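Local coordinates for protein lactate dehydrogenase (Eimeria maxima, PDB 6CT6) that probably catalyses the NADH-dependent reduction of pyruvate to lactate, and binds NADH together with the substrate analogue oxamate, at residues Y72-A78 against A117-C122; L164-I168 against I222-T226; P193-Y197 against L299-E305. All coordinates share one frame; numbering follows the deposited sequence.

Interaction 1 (Y72-A78 against A117-C122); sequences YECLTNA and AIKKYC
Glu73 lies with its backbone directly over the ring of Tyr121: its CA is 3.7 Å from the ring centroid and only 8° off the ring normal, a CH-pi contact with the face. The other face of that ring is covered by CG of Lys120, from the preceding position of the same helix, so the phenol is sandwiched between aliphatic carbons. Tyr121 CG stands anti to its own carbonyl carbon (chi1 -68°), which turns the ring back across the short 3-10 segment 72-75. Thr76 reaches it obliquely, OG1 lying 3.5 Å from Tyr121 CD1, while the same hydroxyl donates to Glu73 O and so stays bonded within its own turn. At the start of the 3-10 segment, Tyr72 CD1 rests on the methyl of Ala117 at 3.4 Å, and Leu75 CD1 meets that methyl from 3.8 Å. Leu75 CB touches both Tyr121 CB and Cys122 SG. Where helix 104-121 ends, a water bridges the two segments, accepting from Asn77 N at 2.7 Å and donating to Tyr121 O at 2.7 Å. This is packing within the Rossmann-type NAD-binding domain, with Leu75 also touching strand 11-15. Direct contact between the segments is apolar and aromatic, so shape fixes how they fit; Tyr72, packed here on Ala117, also hydrogen-bonds through its OH to N6A of the NADH adenine.

Interaction 2 (L164-I168 against I222-T226); sequences LRRMI and IYNKT. With GLC (alpha-D-glucopyranose), chain E.
Met167 and Ile222 pack at the crossing of helices 157-172 and 216-237 in the alpha/beta C-terminal domain, a roughly antiparallel pair whose short segments make an angle of 143° with axes 9.8 Å apart. Ile222 is wedged among three residues of the facing helix. Its CG1 touches Met167 CB at 3.9 Å, its CG2 meets Leu164 CD1 at 3.5 Å, and its CD1 reaches Ile168 CD1 at 3.7 Å; the Leu164 and Ile168 side chains each run across it at about a right angle. Met167 continues past Ile222, its sulfur 3.6 Å from Lys225 CB. A bend at chi3 (-105°) then folds the terminal methyl in toward the helix, where CE lies 3.4 Å from Thr226 OG1. That hydroxyl donates to Ile222 O at 2.7 Å, while Thr226 N reaches the same oxygen from the opposite face of the carbonyl plane. On the far side of helix 216-237, Tyr223 offers a ring face to the glucose, whose O5 lies over the ring centre. Because its hydroxyl is bonded back to its own helix, Thr226 can sit against apolar neighbours, and the two segments meet by van der Waals packing.

Interaction 3 (P193-Y197 against L299-E305); sequences PLMRY and LDLNQEE. With GLC (alpha-D-glucopyranose), chain E.
Leu194 and Leu299 reach toward each other tip to tip, their CD1 methyls only 3.4 Å apart, tighter than usual for two carbons. The pair closes the apolar side of a contact between the 193-197 loop and the loop leading into helix 303-328, together with that helix's first turn, where Asn302 and Glu305 form a capping box. Leu301 adds its CD2 to the same patch, crossing Leu194 at about a right angle, and behind them Met182 of strand 179-184 backs both Leu299 and Tyr197. The Tyr197 ring stands beside Leu301, with CE2 4.1 Å from Leu301 CD2, and its OH makes a weak bond to Asp300 O.

Farther out the contact turns ionic. Arg196 has CG anti to its backbone N (chi1 176°) and a bend at chi3, which lays its guanidinium side-on to the carboxylate of Glu305, the two planes 16° apart. NE donates to OE2 at 2.7 Å on the syn side, and NH2 donates to the syn lone pair of OE1 at 3.0 Å. NH2 also donates to Asp300 O, approaching from above that carbonyl plane. Glu305 OE1 has a second donor, Asn302 N, which comes from above the carboxylate plane and makes one half of the capping box; Glu305 N returns the other half to Asn302 OD1 at 2.7 Å. Held by so many donors, the buried carboxylate is probably charged and its rotation fixed. The residue just before it, Glu304, belongs to the glucose site: O1 and O2 of the sugar both donate to Glu304 OE2, while Met195 CB lies 3.4 Å from the sugar's O3. A single water finishes the polar edge, accepting from Arg196 N and donating to Glu305 OE2.

From the N terminus, interaction 1 comes first: it closes the chain between 72-78 and 117-122, joining the loop after strand 66-69 to the end of helix 104-121 inside the NAD-binding domain, and is complete before the others begin. Interactions 2 and 3 cross, since 193-197 lies between 164-168 and 222-226 while its partner 299-305 comes after both. Together they tie two helices, a loop and the start of the last helix into one side of the C-terminal domain. Their centres are about 16 Å apart and they touch, Tyr223 CD1 meeting Met195 CG at 3.6 Å, with the glucose bordering both. Interaction 1 is about 40 Å away from interaction 3, centre to centre, across the molecule.

Interaction 1 (Y72-A78 against A117-C122)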
loop_
_atom_site.group_PDB
_atom_site.type_symbol
_atom_site.label_atom_id
_atom_site.label_comp_id
_atom_site.label_asym_id
_atom_site.label_seq_id
_atom_site.Cartn_x
_atom_site.Cartn_y
_atom_site.Cartn_z
ATOM N N TYR B 72 4.822 20.752 12.123
ATOM C CA TYR B 72 3.691 21.300 11.383
ATOM C C TYR B 72 4.115 22.245 10.265
ATOM O O TYR B 72 3.361 22.415 9.300
ATOM C CB TYR B 72 2.745 22.048 12.325
ATOM C CG TYR B 72 1.815 21.171 13.134
ATOM C CD1 TYR B 72 0.892 20.340 12.513
ATOM C CD2 TYR B 72 1.838 21.203 14.521
ATOM C CE1 TYR B 72 0.036 19.551 13.253
ATOM C CE2 TYR B 72 0.986 20.419 15.269
ATOM C CZ TYR B 72 0.089 19.598 14.631
ATOM O OH TYR B 72 -0.760 18.825 15.377
ATOM N N GLU B 73 5.287 22.877 10.364
ATOM C CA GLU B 73 5.685 23.809 9.314
ATOM C C GLU B 73 5.916 23.115 7.980
ATOM O O GLU B 73 6.055 23.800 6.960
ATOM C CB GLU B 73 6.945 24.583 9.716
ATOM C CG GLU B 73 8.241 23.805 9.599
ATOM C CD GLU B 73 9.392 24.486 10.318
ATOM O OE1 GLU B 73 9.721 25.636 9.956
ATOM O OE2 GLU B 73 9.956 23.880 11.256
ATOM N N CYS B 74 5.953 21.780 7.955
ATOM C CA CYS B 74 6.036 21.059 6.694
ATOM C C CYS B 74 4.788 21.244 5.841
ATOM O O CYS B 74 4.822 20.914 4.651
ATOM C CB CYS B 74 6.266 19.568 6.952
ATOM S SG CYS B 74 4.786 18.639 7.451
ATOM N N LEU B 75 3.698 21.756 6.418
ATOM C CA LEU B 75 2.493 22.042 5.651
ATOM C C LEU B 75 2.643 23.263 4.759
ATOM O O LEU B 75 1.761 23.513 3.933
ATOM C CB LEU B 75 1.304 22.254 6.590
ATOM C CG LEU B 75 0.894 21.067 7.460
ATOM C CD1 LEU B 75 -0.245 21.454 8.389
ATOM C CD2 LEU B 75 0.490 19.883 6.600
ATOM N N THR B 76 3.727 24.024 4.901
ATOM C CA THR B 76 3.889 25.237 4.114
ATOM C C THR B 76 3.816 24.906 2.629
ATOM O O THR B 76 4.547 24.041 2.134
ATOM C CB THR B 76 5.219 25.916 4.446
ATOM O OG1 THR B 76 5.262 26.231 5.843
ATOM C CG2 THR B 76 5.386 27.202 3.639
ATOM N N ASN B 77 2.917 25.594 1.926
ATOM C CA ASN B 77 2.747 25.500 0.479
ATOM C C ASN B 77 2.048 24.219 0.042
ATOM O O ASN B 77 2.146 23.840 -1.130
ATOM C CB ASN B 77 4.087 25.621 -0.258
ATOM C CG ASN B 77 4.718 26.986 -0.092
ATOM O OD1 ASN B 77 4.023 27.984 0.096
ATOM N ND2 ASN B 77 6.043 27.036 -0.164
ATOM N N ALA B 78 1.339 23.540 0.940
ATOM C CA ALA B 78 0.568 22.373 0.542
ATOM C C ALA B 78 -0.616 22.791 -0.320
ATOM O O ALA B 78 -1.315 23.764 -0.020
ATOM C CB ALA B 78 0.071 21.611 1.770
ATOM N N ALA B 117 -2.928 24.458 12.550
ATOM C CA ALA B 117 -1.744 24.365 11.703
ATOM C C ALA B 117 -2.073 24.740 10.263
ATOM O O ALA B 117 -1.320 25.472 9.612
ATOM C CB ALA B 117 -1.161 22.955 11.771
ATOM N N ILE B 118 -3.201 24.245 9.750
ATOM C CA ILE B 118 -3.645 24.610 8.406
ATOM C C ILE B 118 -3.826 26.118 8.299
ATOM O O ILE B 118 -3.336 26.757 7.359
ATOM C CB ILE B 118 -4.942 23.857 8.058
ATOM C CG1 ILE B 118 -4.651 22.365 7.881
ATOM C CG2 ILE B 118 -5.594 24.433 6.798
ATOM C CD1 ILE B 118 -5.886 21.499 7.931
ATOM N N LYS B 119 -4.547 26.709 9.255
ATOM C CA LYS B 119 -4.758 28.154 9.239
ATOM C C LYS B 119 -3.436 28.901 9.134
ATOM O O LYS B 119 -3.348 29.933 8.458
ATOM C CB LYS B 119 -5.511 28.588 10.498
ATOM C CG LYS B 119 -5.713 30.098 10.623
ATOM C CD LYS B 119 -6.283 30.480 11.978
ATOM C CE LYS B 119 -7.754 30.121 12.085
ATOM N NZ LYS B 119 -8.323 30.472 13.416
ATOM N N LYS B 120 -2.394 28.383 9.783
ATOM C CA LYS B 120 -1.130 29.105 9.865
ATOM C C LYS B 120 -0.264 28.888 8.628
ATOM O O LYS B 120 0.354 29.838 8.133
ATOM C CB LYS B 120 -0.367 28.677 11.120
ATOM C CG LYS B 120 0.964 29.393 11.302
ATOM C CD LYS B 120 1.650 28.999 12.601
ATOM C CE LYS B 120 2.941 29.780 12.802
ATOM N NZ LYS B 120 3.635 29.397 14.063
ATOM N N TYR B 121 -0.206 27.661 8.112
ATOM C CA TYR B 121 0.788 27.306 7.105
ATOM C C TYR B 121 0.228 27.079 5.710
ATOM O O TYR B 121 0.963 27.257 4.739
ATOM C CB TYR B 121 1.554 26.051 7.542
ATOM C CG TYR B 121 2.426 26.290 8.754
ATOM C CD1 TYR B 121 3.509 27.154 8.686
ATOM C CD2 TYR B 121 2.164 25.659 9.964
ATOM C CE1 TYR B 121 4.310 27.386 9.785
ATOM C CE2 TYR B 121 2.962 25.883 11.073
ATOM C CZ TYR B 121 4.035 26.749 10.976
ATOM O OH TYR B 121 4.838 26.983 12.070
ATOM N N CYS B 122 -1.040 26.695 5.572
ATOM C CA CYS B 122 -1.583 26.468 4.236
ATOM C C CYS B 122 -3.082 26.748 4.206
ATOM O O CYS B 122 -3.882 25.844 3.936
ATOM C CB CYS B 122 -1.290 25.036 3.779
ATOM S SG CYS B 122 -1.928 23.747 4.870
HETATM O O HOH W 1 1.263 27.682 2.058
#

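Interaction 2 (L164-I168 against I222-T226)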
loop_
_atom_site.group_PDB
_atom_site.type_symbol
_atom_site.label_atom_id
_atom_site.label_comp_id
_atom_site.label_asym_id
_atom_site.label_seq_id
_atom_site.Cartn_x
_atom_site.Cartn_y
_atom_site.Cartn_z
ATOM N N LEU B 164 -20.895 -1.271 -1.485
ATOM C CA LEU B 164 -22.172 -1.560 -2.129
ATOM C C LEU B 164 -21.967 -1.996 -3.573
ATOM O O LEU B 164 -22.524 -3.007 -4.016
ATOM C CB LEU B 164 -23.077 -0.327 -2.067
ATOM C CG LEU B 164 -24.366 -0.394 -2.891
ATOM C CD1 LEU B 164 -25.243 -1.557 -2.444
ATOM C CD2 LEU B 164 -25.121 0.921 -2.792
ATOM N N ARG B 165 -21.165 -1.234 -4.326
ATOM C CA ARG B 165 -20.993 -1.511 -5.749
ATOM C C ARG B 165 -20.304 -2.853 -5.982
ATOM O O ARG B 165 -20.656 -3.580 -6.918
ATOM C CB ARG B 165 -20.201 -0.381 -6.407
ATOM C CG ARG B 165 -20.930 0.958 -6.441
ATOM C CD ARG B 165 -20.000 2.100 -6.825
ATOM N NE ARG B 165 -19.246 1.806 -8.045
ATOM C CZ ARG B 165 -17.918 1.723 -8.130
ATOM N NH1 ARG B 165 -17.142 1.930 -7.072
ATOM N NH2 ARG B 165 -17.358 1.444 -9.297
ATOM N N ARG B 166 -19.319 -3.198 -5.150
ATOM C CA ARG B 166 -18.612 -4.464 -5.325
ATOM C C ARG B 166 -19.560 -5.647 -5.186
ATOM O O ARG B 166 -19.448 -6.634 -5.921
ATOM C CB ARG B 166 -17.473 -4.574 -4.306
ATOM C CG ARG B 166 -16.774 -5.937 -4.261
ATOM C CD ARG B 166 -15.854 -6.155 -5.451
ATOM N NE ARG B 166 -15.540 -7.569 -5.637
ATOM C CZ ARG B 166 -14.429 -8.031 -6.205
ATOM N NH1 ARG B 166 -13.495 -7.198 -6.643
ATOM N NH2 ARG B 166 -14.246 -9.339 -6.326
ATOM N N MET B 167 -20.498 -5.567 -4.243
ATOM C CA MET B 167 -21.378 -6.700 -3.972
ATOM C C MET B 167 -22.403 -6.886 -5.084
ATOM O O MET B 167 -22.669 -8.015 -5.510
ATOM C CB MET B 167 -22.057 -6.499 -2.616
ATOM C CG MET B 167 -21.086 -6.625 -1.448
ATOM S SD MET B 167 -21.841 -6.511 0.186
ATOM C CE MET B 167 -21.342 -4.862 0.681
ATOM N N ILE B 168 -22.988 -5.790 -5.569
ATOM C CA ILE B 168 -23.871 -5.864 -6.731
ATOM C C ILE B 168 -23.114 -6.433 -7.926
ATOM O O ILE B 168 -23.612 -7.314 -8.640
ATOM C CB ILE B 168 -24.452 -4.473 -7.045
ATOM C CG1 ILE B 168 -25.350 -3.990 -5.899
ATOM C CG2 ILE B 168 -25.202 -4.473 -8.380
ATOM C CD1 ILE B 168 -26.647 -4.768 -5.726
ATOM N N ILE B 222 -27.348 -7.378 0.784
ATOM C CA ILE B 222 -26.310 -6.427 0.402
ATOM C C ILE B 222 -26.485 -5.115 1.154
ATOM O O ILE B 222 -25.503 -4.486 1.569
ATOM C CB ILE B 222 -26.328 -6.221 -1.124
ATOM C CG1 ILE B 222 -25.790 -7.476 -1.822
ATOM C CG2 ILE B 222 -25.532 -4.970 -1.521
ATOM C CD1 ILE B 222 -25.979 -7.481 -3.324
ATOM N N TYR B 223 -27.733 -4.674 1.326
ATOM C CA TYR B 223 -28.008 -3.489 2.132
ATOM C C TYR B 223 -27.420 -3.639 3.529
ATOM O O TYR B 223 -26.766 -2.724 4.043
ATOM C CB TYR B 223 -29.518 -3.264 2.191
ATOM C CG TYR B 223 -29.978 -2.109 3.055
ATOM C CD1 TYR B 223 -30.095 -0.829 2.535
ATOM C CD2 TYR B 223 -30.327 -2.308 4.385
ATOM C CE1 TYR B 223 -30.530 0.226 3.317
ATOM C CE2 TYR B 223 -30.761 -1.261 5.176
ATOM C CZ TYR B 223 -30.861 0.005 4.635
ATOM O OH TYR B 223 -31.293 1.055 5.413
ATOM N N ASN B 224 -27.628 -4.801 4.150
ATOM C CA ASN B 224 -27.097 -5.043 5.488
ATOM C C ASN B 224 -25.581 -5.184 5.458
ATOM O O ASN B 224 -24.876 -4.599 6.289
ATOM C CB ASN B 224 -27.734 -6.299 6.082
ATOM C CG ASN B 224 -29.216 -6.133 6.346
ATOM O OD1 ASN B 224 -29.669 -5.057 6.735
ATOM N ND2 ASN B 224 -29.980 -7.198 6.132
ATOM N N LYS B 225 -25.060 -5.968 4.512
ATOM C CA LYS B 225 -23.622 -6.197 4.466
ATOM C C LYS B 225 -22.854 -4.905 4.214
ATOM O O LYS B 225 -21.730 -4.750 4.706
ATOM C CB LYS B 225 -23.294 -7.252 3.406
ATOM C CG LYS B 225 -23.533 -8.693 3.875
ATOM C CD LYS B 225 -22.562 -9.073 4.999
ATOM C CE LYS B 225 -22.872 -10.417 5.648
ATOM N NZ LYS B 225 -22.098 -10.571 6.914
ATOM N N THR B 226 -23.445 -3.960 3.480
ATOM C CA THR B 226 -22.791 -2.670 3.271
ATOM C C THR B 226 -22.587 -1.940 4.593
ATOM O O THR B 226 -21.499 -1.420 4.868
ATOM C CB THR B 226 -23.614 -1.814 2.306
ATOM O OG1 THR B 226 -23.708 -2.475 1.037
ATOM C CG2 THR B 226 -22.974 -0.439 2.115
HETATM C C1 GLC E . -34.318 -0.438 3.268
HETATM C C2 GLC E . -34.213 0.108 1.800
HETATM C C3 GLC E . -34.778 -0.920 0.795
HETATM C C4 GLC E . -34.030 -2.201 1.048
HETATM C C5 GLC E . -34.542 -2.705 2.381
HETATM C C6 GLC E . -33.929 -4.109 2.543
HETATM O O1 GLC E . -35.581 -0.130 3.787
HETATM O O2 GLC E . -34.940 1.299 1.666
HETATM O O3 GLC E . -34.496 -0.497 -0.509
HETATM O O4 GLC E . -34.379 -3.140 0.066
HETATM O O5 GLC E . -34.050 -1.855 3.402
HETATM O O6 GLC E . -32.545 -3.994 2.355
#

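Interaction 3 (P193-Y197 against L299-E305)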
loop_
_atom_site.group_PDB
_atom_site.type_symbol
_atom_site.label_atom_id
_atom_site.label_comp_id
_atom_site.label_asym_id
_atom_site.label_seq_id
_atom_site.Cartn_x
_atom_site.Cartn_y
_atom_site.Cartn_z
ATOM N N PRO B 193 -27.469 3.049 2.421
ATOM C CA PRO B 193 -27.333 2.573 1.036
ATOM C C PRO B 193 -28.625 2.811 0.270
ATOM O O PRO B 193 -29.695 2.333 0.660
ATOM C CB PRO B 193 -27.028 1.079 1.197
ATOM C CG PRO B 193 -26.579 0.916 2.610
ATOM C CD PRO B 193 -27.288 1.964 3.397
ATOM N N LEU B 194 -28.522 3.566 -0.825
ATOM C CA LEU B 194 -29.693 3.970 -1.607
ATOM C C LEU B 194 -29.983 2.905 -2.658
ATOM O O LEU B 194 -29.658 3.037 -3.839
ATOM C CB LEU B 194 -29.462 5.337 -2.238
ATOM C CG LEU B 194 -29.455 6.529 -1.280
ATOM C CD1 LEU B 194 -29.044 7.797 -2.014
ATOM C CD2 LEU B 194 -30.817 6.713 -0.631
ATOM N N MET B 195 -30.637 1.830 -2.207
ATOM C CA MET B 195 -30.884 0.691 -3.083
ATOM C C MET B 195 -31.743 1.076 -4.280
ATOM O O MET B 195 -31.642 0.446 -5.340
ATOM C CB MET B 195 -31.547 -0.438 -2.294
ATOM C CG MET B 195 -30.812 -0.816 -1.014
ATOM S SD MET B 195 -29.049 -1.133 -1.265
ATOM C CE MET B 195 -29.088 -2.789 -1.943
ATOM N N ARG B 196 -32.581 2.106 -4.140
ATOM C CA ARG B 196 -33.452 2.508 -5.240
ATOM C C ARG B 196 -32.669 3.158 -6.374
ATOM O O ARG B 196 -33.111 3.122 -7.529
ATOM C CB ARG B 196 -34.531 3.465 -4.728
ATOM C CG ARG B 196 -35.447 4.022 -5.812
ATOM C CD ARG B 196 -36.661 4.728 -5.214
ATOM N NE ARG B 196 -36.336 6.027 -4.628
ATOM C CZ ARG B 196 -36.358 7.185 -5.284
ATOM N NH1 ARG B 196 -36.680 7.228 -6.568
ATOM N NH2 ARG B 196 -36.051 8.312 -4.650
ATOM N N TYR B 197 -31.512 3.746 -6.072
ATOM C CA TYR B 197 -30.724 4.486 -7.048
ATOM C C TYR B 197 -29.615 3.652 -7.685
ATOM O O TYR B 197 -28.837 4.188 -8.480
ATOM C CB TYR B 197 -30.110 5.729 -6.400
ATOM C CG TYR B 197 -31.039 6.921 -6.268
ATOM C CD1 TYR B 197 -31.209 7.814 -7.320
ATOM C CD2 TYR B 197 -31.718 7.175 -5.081
ATOM C CE1 TYR B 197 -32.041 8.914 -7.202
ATOM C CE2 TYR B 197 -32.554 8.275 -4.954
ATOM C CZ TYR B 197 -32.709 9.141 -6.018
ATOM O OH TYR B 197 -33.536 10.237 -5.904
ATOM N N LEU B 299 -30.683 14.954 -4.047
ATOM C CA LEU B 299 -31.480 13.852 -4.562
ATOM C C LEU B 299 -32.960 14.060 -4.253
ATOM O O LEU B 299 -33.330 14.662 -3.241
ATOM C CB LEU B 299 -31.008 12.531 -3.953
ATOM C CG LEU B 299 -29.548 12.136 -4.199
ATOM C CD1 LEU B 299 -29.172 10.924 -3.356
ATOM C CD2 LEU B 299 -29.308 11.847 -5.667
ATOM N N ASP B 300 -33.811 13.545 -5.140
ATOM C CA ASP B 300 -35.260 13.607 -4.945
ATOM C C ASP B 300 -35.712 12.376 -4.158
ATOM O O ASP B 300 -36.406 11.485 -4.653
ATOM C CB ASP B 300 -35.972 13.719 -6.287
ATOM C CG ASP B 300 -37.463 13.957 -6.141
ATOM O OD1 ASP B 300 -37.891 14.413 -5.059
ATOM O OD2 ASP B 300 -38.207 13.695 -7.109
ATOM N N LEU B 301 -35.287 12.341 -2.895
ATOM C CA LEU B 301 -35.602 11.221 -2.021
ATOM C C LEU B 301 -37.103 11.139 -1.762
ATOM O O LEU B 301 -37.800 12.152 -1.660
ATOM C CB LEU B 301 -34.860 11.353 -0.688
ATOM C CG LEU B 301 -33.327 11.365 -0.721
ATOM C CD1 LEU B 301 -32.752 11.604 0.671
ATOM C CD2 LEU B 301 -32.799 10.059 -1.290
ATOM N N ASN B 302 -37.595 9.908 -1.648
ATOM C CA ASN B 302 -38.983 9.672 -1.289
ATOM C C ASN B 302 -39.135 9.721 0.232
ATOM O O ASN B 302 -38.171 9.924 0.978
ATOM C CB ASN B 302 -39.458 8.340 -1.871
ATOM C CG ASN B 302 -38.740 7.140 -1.272
ATOM O OD1 ASN B 302 -38.170 7.218 -0.185
ATOM N ND2 ASN B 302 -38.776 6.015 -1.983
ATOM N N GLN B 303 -40.365 9.516 0.705
ATOM C CA GLN B 303 -40.653 9.709 2.123
ATOM C C GLN B 303 -39.915 8.690 2.985
ATOM O O GLN B 303 -39.317 9.046 4.006
ATOM C CB GLN B 303 -42.162 9.636 2.359
ATOM C CG GLN B 303 -42.965 10.539 1.433
ATOM C CD GLN B 303 -42.399 11.942 1.356
ATOM O OE1 GLN B 303 -42.215 12.607 2.375
ATOM N NE2 GLN B 303 -42.106 12.396 0.142
ATOM N N GLU B 304 -39.942 7.413 2.593
ATOM C CA GLU B 304 -39.221 6.400 3.359
ATOM C C GLU B 304 -37.741 6.743 3.465
ATOM O O GLU B 304 -37.138 6.615 4.538
ATOM C CB GLU B 304 -39.394 5.019 2.723
ATOM C CG GLU B 304 -38.436 3.967 3.284
ATOM C CD GLU B 304 -38.669 2.583 2.714
ATOM O OE1 GLU B 304 -39.782 2.320 2.213
ATOM O OE2 GLU B 304 -37.731 1.759 2.764
ATOM N N GLU B 305 -37.134 7.170 2.357
ATOM C CA GLU B 305 -35.709 7.477 2.366
ATOM C C GLU B 305 -35.412 8.692 3.237
ATOM O O GLU B 305 -34.414 8.710 3.966
ATOM C CB GLU B 305 -35.226 7.689 0.931
ATOM C CG GLU B 305 -35.257 6.406 0.103
ATOM C CD GLU B 305 -35.268 6.658 -1.395
ATOM O OE1 GLU B 305 -35.305 7.835 -1.811
ATOM O OE2 GLU B 305 -35.247 5.669 -2.158
HETATM C C1 GLC E . -34.318 -0.438 3.268
HETATM C C2 GLC E . -34.213 0.108 1.800
HETATM C C3 GLC E . -34.778 -0.920 0.795
HETATM C C4 GLC E . -34.030 -2.201 1.048
HETATM C C5 GLC E . -34.542 -2.705 2.381
HETATM C C6 GLC E . -33.929 -4.109 2.543
HETATM O O1 GLC E . -35.581 -0.130 3.787
HETATM O O2 GLC E . -34.940 1.299 1.666
HETATM O O3 GLC E . -34.496 -0.497 -0.509
HETATM O O4 GLC E . -34.379 -3.140 0.066
HETATM O O5 GLC E . -34.050 -1.855 3.402
HETATM O O6 GLC E . -32.545 -3.994 2.355
HETATM O O HOH W 2 -32.993 3.890 -2.065
#